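Long-range contact in shikimate 5-dehydrogenase (Mycobacterium fortuitum subsp. fortuitum DSM 46621, PDB 4XIJ), which probably catalyses the NADP-dependent interconversion of 3-dehydroshikimate and shikimate, a step on the pathway to chorismate and the aromatic amino acids: residues A[109-121]-A[247-259]. Sequence-based numbering, arbitrary orientation.
Sequences RADNTDVDGVTGA and QMLLNQAFAQVEQ
The amide of Gln259 is gripped at both ends, a small example of how a glutamine can join a basic and an acidic neighbour on one strand. Arg109 NH2 donates to Gln259 OE1 at 2.9 Å, the oxygen lying in the guanidinium plane while the donor stands above the amide carbonyl plane. On the other branch Gln259 NE2 donates a hydrogen bond to Asp111 OD2, on its anti lone pair, also at 2.9 Å; the two bonds together fix which way round the amide sits. Asp111 OD1 meanwhile pairs with Arg90 and Thr88, and two waters link Arg109 and Gln259 further. A third side-chain bond runs from Thr113 OG1 to the backbone Gln252 O (2.9 Å). OG1 is turned between its own backbone N and carbonyl carbon (chi1 71°), and CG2 rests on Ala255 CB at 3.6 Å.

These bonds join the substrate-binding domain to helix 246-261, which helix 114-122 crosses as it leads from strand 108-111 toward the Rossmann-type nucleotide domain, the two-domain architecture of shikimate dehydrogenases.

The two helices, whose segment axes approach to 6.9 Å at 122°, pack closely at Gly117, which has no side chain, and its CA lies 3.4 Å from Met248 O. Asn251 enters as a knob among Asp116, Gly117, Gly120 and Ala121, its ND2 tied back to Gln247 O. Farther along, Ala121 CB meets Gln247 CB, and Met248 CE lies beside Val118 CG2. Across the polar flank, Asp114, whose OD2 forms a salt bridge with Lys77, holds its carboxylate nearly perpendicular to the Gln252 amide (82°), while a water connects Asp114 O with Gln252 NE2.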
loop_
_atom_site.group_PDB
_atom_site.type_symbol
_atom_site.label_atom_id
_atom_site.label_comp_id
_atom_site.label_asym_id
_atom_site.label_seq_id
_atom_site.Cartn_x
_atom_site.Cartn_y
_atom_site.Cartn_z
ATOM N N ARG A 109 -1.352 -8.211 -16.472
ATOM C CA ARG A 109 -0.794 -8.815 -15.270
ATOM C C ARG A 109 -1.167 -7.985 -14.030
ATOM O O ARG A 109 -0.878 -6.773 -13.967
ATOM C CB ARG A 109 0.735 -8.940 -15.402
ATOM C CG ARG A 109 1.419 -9.641 -14.191
ATOM C CD ARG A 109 2.972 -9.687 -14.405
ATOM N NE ARG A 109 3.525 -8.342 -14.216
ATOM C CZ ARG A 109 4.379 -7.734 -15.049
ATOM N NH1 ARG A 109 4.841 -8.348 -16.140
ATOM N NH2 ARG A 109 4.785 -6.492 -14.785
ATOM N N ALA A 110 -1.771 -8.638 -13.038
ATOM C CA ALA A 110 -2.111 -8.003 -11.784
ATOM C C ALA A 110 -0.979 -8.050 -10.777
ATOM O O ALA A 110 -0.336 -9.083 -10.623
ATOM C CB ALA A 110 -3.309 -8.671 -11.149
ATOM N N ASP A 111 -0.745 -6.939 -10.082
ATOM C CA ASP A 111 0.233 -6.949 -9.005
ATOM C C ASP A 111 -0.325 -6.142 -7.850
ATOM O O ASP A 111 -1.335 -5.411 -7.999
ATOM C CB ASP A 111 1.594 -6.387 -9.471
ATOM C CG ASP A 111 2.751 -6.638 -8.495
ATOM O OD1 ASP A 111 2.658 -7.495 -7.572
ATOM O OD2 ASP A 111 3.805 -5.988 -8.693
ATOM N N ASN A 112 0.311 -6.282 -6.698
ATOM C CA ASN A 112 -0.067 -5.465 -5.555
ATOM C C ASN A 112 1.135 -4.679 -5.049
ATOM O O ASN A 112 1.998 -5.239 -4.389
ATOM C CB ASN A 112 -0.672 -6.344 -4.435
ATOM C CG ASN A 112 -1.295 -5.493 -3.359
ATOM O OD1 ASN A 112 -0.594 -4.628 -2.789
ATOM N ND2 ASN A 112 -2.613 -5.676 -3.087
ATOM N N THR A 113 1.215 -3.388 -5.392
ATOM C CA THR A 113 2.346 -2.618 -4.927
ATOM C C THR A 113 2.060 -1.897 -3.608
ATOM O O THR A 113 2.936 -1.221 -3.088
ATOM C CB THR A 113 2.818 -1.592 -5.968
ATOM O OG1 THR A 113 1.846 -0.524 -6.066
ATOM C CG2 THR A 113 3.073 -2.276 -7.321
ATOM N N ASP A 114 0.860 -2.095 -3.024
ATOM C CA ASP A 114 0.632 -1.652 -1.637
ATOM C C ASP A 114 1.644 -2.382 -0.731
ATOM O O ASP A 114 2.080 -1.823 0.294
ATOM C CB ASP A 114 -0.822 -1.898 -1.193
ATOM C CG ASP A 114 -1.798 -1.069 -1.971
ATOM O OD1 ASP A 114 -1.525 0.116 -2.185
ATOM O OD2 ASP A 114 -2.847 -1.575 -2.378
ATOM N N VAL A 115 2.028 -3.610 -1.106
ATOM C CA VAL A 115 3.061 -4.315 -0.369
ATOM C C VAL A 115 4.386 -3.509 -0.362
ATOM O O VAL A 115 5.050 -3.357 0.693
ATOM C CB VAL A 115 3.263 -5.722 -0.953
ATOM C CG1 VAL A 115 4.481 -6.334 -0.379
ATOM C CG2 VAL A 115 2.006 -6.581 -0.649
ATOM N N ASP A 116 4.778 -2.981 -1.533
ATOM C CA ASP A 116 5.971 -2.151 -1.616
ATOM C C ASP A 116 5.818 -0.875 -0.799
ATOM O O ASP A 116 6.816 -0.330 -0.296
ATOM C CB ASP A 116 6.253 -1.687 -3.055
ATOM C CG ASP A 116 6.497 -2.807 -4.018
ATOM O OD1 ASP A 116 7.360 -3.625 -3.762
ATOM O OD2 ASP A 116 5.796 -2.876 -5.028
ATOM N N GLY A 117 4.596 -0.332 -0.737
ATOM C CA GLY A 117 4.366 0.830 0.105
ATOM C C GLY A 117 4.892 0.606 1.522
ATOM O O GLY A 117 5.581 1.474 2.106
ATOM N N VAL A 118 4.585 -0.558 2.088
ATOM C CA VAL A 118 4.985 -0.813 3.459
ATOM C C VAL A 118 6.440 -1.292 3.513
ATOM O O VAL A 118 7.205 -0.810 4.367
ATOM C CB VAL A 118 4.044 -1.857 4.086
ATOM C CG1 VAL A 118 4.562 -2.355 5.473
ATOM C CG2 VAL A 118 2.657 -1.288 4.204
ATOM N N THR A 119 6.865 -2.211 2.636
ATOM C CA THR A 119 8.276 -2.658 2.751
ATOM C C THR A 119 9.250 -1.512 2.466
ATOM O O THR A 119 10.292 -1.401 3.118
ATOM C CB THR A 119 8.626 -3.856 1.788
ATOM O OG1 THR A 119 8.455 -3.423 0.426
ATOM C CG2 THR A 119 7.709 -5.074 2.031
ATOM N N GLY A 120 8.884 -0.656 1.514
ATOM C CA GLY A 120 9.723 0.463 1.119
ATOM C C GLY A 120 9.730 1.527 2.209
ATOM O O GLY A 120 10.791 2.111 2.516
ATOM N N ALA A 121 8.552 1.857 2.755
ATOM C CA ALA A 121 8.505 2.936 3.762
ATOM C C ALA A 121 9.211 2.551 5.051
ATOM O O ALA A 121 9.876 3.383 5.677
ATOM C CB ALA A 121 7.029 3.308 4.055
ATOM N N GLN A 247 5.037 8.169 2.569
ATOM C CA GLN A 247 6.090 7.248 2.117
ATOM C C GLN A 247 5.530 5.914 1.577
ATOM O O GLN A 247 6.159 5.288 0.721
ATOM C CB GLN A 247 7.088 6.960 3.264
ATOM C CG GLN A 247 7.805 8.210 3.752
ATOM C CD GLN A 247 8.454 9.009 2.614
ATOM O OE1 GLN A 247 8.252 10.238 2.505
ATOM N NE2 GLN A 247 9.262 8.357 1.822
ATOM N N MET A 248 4.377 5.464 2.088
ATOM C CA MET A 248 3.677 4.334 1.492
ATOM C C MET A 248 3.241 4.687 0.064
ATOM O O MET A 248 3.518 3.950 -0.858
ATOM C CB MET A 248 2.479 3.932 2.351
ATOM C CG MET A 248 2.954 3.427 3.711
ATOM S SD MET A 248 1.592 3.297 4.906
ATOM C CE MET A 248 0.474 2.115 4.146
ATOM N N LEU A 249 2.611 5.852 -0.112
ATOM C CA LEU A 249 2.157 6.264 -1.459
ATOM C C LEU A 249 3.347 6.358 -2.424
ATOM O O LEU A 249 3.260 5.889 -3.580
ATOM C CB LEU A 249 1.400 7.612 -1.438
ATOM C CG LEU A 249 0.093 7.666 -0.648
ATOM C CD1 LEU A 249 -0.518 9.056 -0.780
ATOM C CD2 LEU A 249 -0.884 6.594 -1.112
ATOM N N LEU A 250 4.461 6.920 -1.962
ATOM C CA LEU A 250 5.655 7.039 -2.791
ATOM C C LEU A 250 6.148 5.683 -3.265
ATOM O O LEU A 250 6.341 5.472 -4.460
ATOM C CB LEU A 250 6.735 7.767 -2.006
ATOM C CG LEU A 250 8.025 7.994 -2.806
ATOM C CD1 LEU A 250 7.824 9.033 -3.868
ATOM C CD2 LEU A 250 9.098 8.427 -1.822
ATOM N N ASN A 251 6.324 4.748 -2.316
ATOM C CA ASN A 251 6.859 3.455 -2.665
ATOM C C ASN A 251 5.880 2.579 -3.485
ATOM O O ASN A 251 6.331 1.849 -4.366
ATOM C CB ASN A 251 7.336 2.749 -1.404
ATOM C CG ASN A 251 8.700 3.251 -0.956
ATOM O OD1 ASN A 251 9.744 2.799 -1.464
ATOM N ND2 ASN A 251 8.716 4.221 -0.039
ATOM N N GLN A 252 4.581 2.732 -3.274
ATOM C CA GLN A 252 3.579 2.106 -4.141
ATOM C C GLN A 252 3.765 2.527 -5.596
ATOM O O GLN A 252 3.616 1.735 -6.532
ATOM C CB GLN A 252 2.130 2.489 -3.715
ATOM C CG GLN A 252 1.642 1.879 -2.428
ATOM C CD GLN A 252 0.421 2.608 -1.887
ATOM O OE1 GLN A 252 -0.285 3.308 -2.645
ATOM N NE2 GLN A 252 0.141 2.423 -0.601
ATOM N N ALA A 253 4.044 3.817 -5.773
ATOM C CA ALA A 253 4.112 4.404 -7.091
ATOM C C ALA A 253 5.427 4.049 -7.779
ATOM O O ALA A 253 5.442 3.909 -9.010
ATOM C CB ALA A 253 3.948 5.943 -6.992
ATOM N N PHE A 254 6.529 3.963 -7.012
ATOM C CA PHE A 254 7.837 3.626 -7.625
ATOM C C PHE A 254 7.665 2.360 -8.454
ATOM O O PHE A 254 8.095 2.255 -9.626
ATOM C CB PHE A 254 8.905 3.325 -6.582
ATOM C CG PHE A 254 9.465 4.495 -5.843
ATOM C CD1 PHE A 254 9.399 5.795 -6.327
ATOM C CD2 PHE A 254 10.129 4.262 -4.639
ATOM C CE1 PHE A 254 10.019 6.837 -5.642
ATOM C CE2 PHE A 254 10.730 5.292 -3.938
ATOM C CZ PHE A 254 10.674 6.595 -4.432
ATOM N N ALA A 255 7.022 1.373 -7.834
ATOM C CA ALA A 255 6.945 0.064 -8.458
ATOM C C ALA A 255 6.038 0.054 -9.723
ATOM O O ALA A 255 6.353 -0.553 -10.742
ATOM C CB ALA A 255 6.460 -0.950 -7.403
ATOM N N GLN A 256 4.955 0.811 -9.674
ATOM C CA GLN A 256 4.100 0.964 -10.845
ATOM C C GLN A 256 4.825 1.666 -11.980
ATOM O O GLN A 256 4.740 1.242 -13.144
ATOM C CB GLN A 256 2.851 1.750 -10.492
ATOM C CG GLN A 256 1.983 1.023 -9.464
ATOM C CD GLN A 256 0.732 1.767 -9.135
ATOM O OE1 GLN A 256 0.703 2.998 -9.254
ATOM N NE2 GLN A 256 -0.297 1.053 -8.692
ATOM N N VAL A 257 5.546 2.752 -11.660
ATOM C CA VAL A 257 6.265 3.488 -12.716
ATOM C C VAL A 257 7.288 2.564 -13.390
ATOM O O VAL A 257 7.402 2.587 -14.646
ATOM C CB VAL A 257 6.930 4.750 -12.159
ATOM C CG1 VAL A 257 7.956 5.361 -13.165
ATOM C CG2 VAL A 257 5.837 5.770 -11.772
ATOM N N GLU A 258 8.001 1.744 -12.595
ATOM C CA GLU A 258 9.011 0.890 -13.181
ATOM C C GLU A 258 8.351 -0.163 -14.074
ATOM O O GLU A 258 8.847 -0.466 -15.181
ATOM C CB GLU A 258 9.871 0.250 -12.096
ATOM C CG GLU A 258 10.672 1.306 -11.391
ATOM C CD GLU A 258 11.752 0.715 -10.500
ATOM O OE1 GLU A 258 11.772 -0.521 -10.277
ATOM O OE2 GLU A 258 12.592 1.500 -9.995
ATOM N N GLN A 259 7.244 -0.748 -13.622
ATOM C CA GLN A 259 6.586 -1.743 -14.449
ATOM C C GLN A 259 5.973 -1.157 -15.722
ATOM O O GLN A 259 5.950 -1.832 -16.776
ATOM C CB GLN A 259 5.501 -2.474 -13.642
ATOM C CG GLN A 259 6.129 -3.364 -12.553
ATOM C CD GLN A 259 5.100 -4.203 -11.832
ATOM O OE1 GLN A 259 4.271 -4.842 -12.464
ATOM N NE2 GLN A 259 5.131 -4.200 -10.499
HETATM O O HOH W 1 1.811 -6.448 -12.693
HETATM O O HOH W 2 6.249 -4.624 -16.782
HETATM O O HOH W 3 3.804 -7.537 -11.910
HETATM O O HOH W 4 0.964 0.535 1.261
#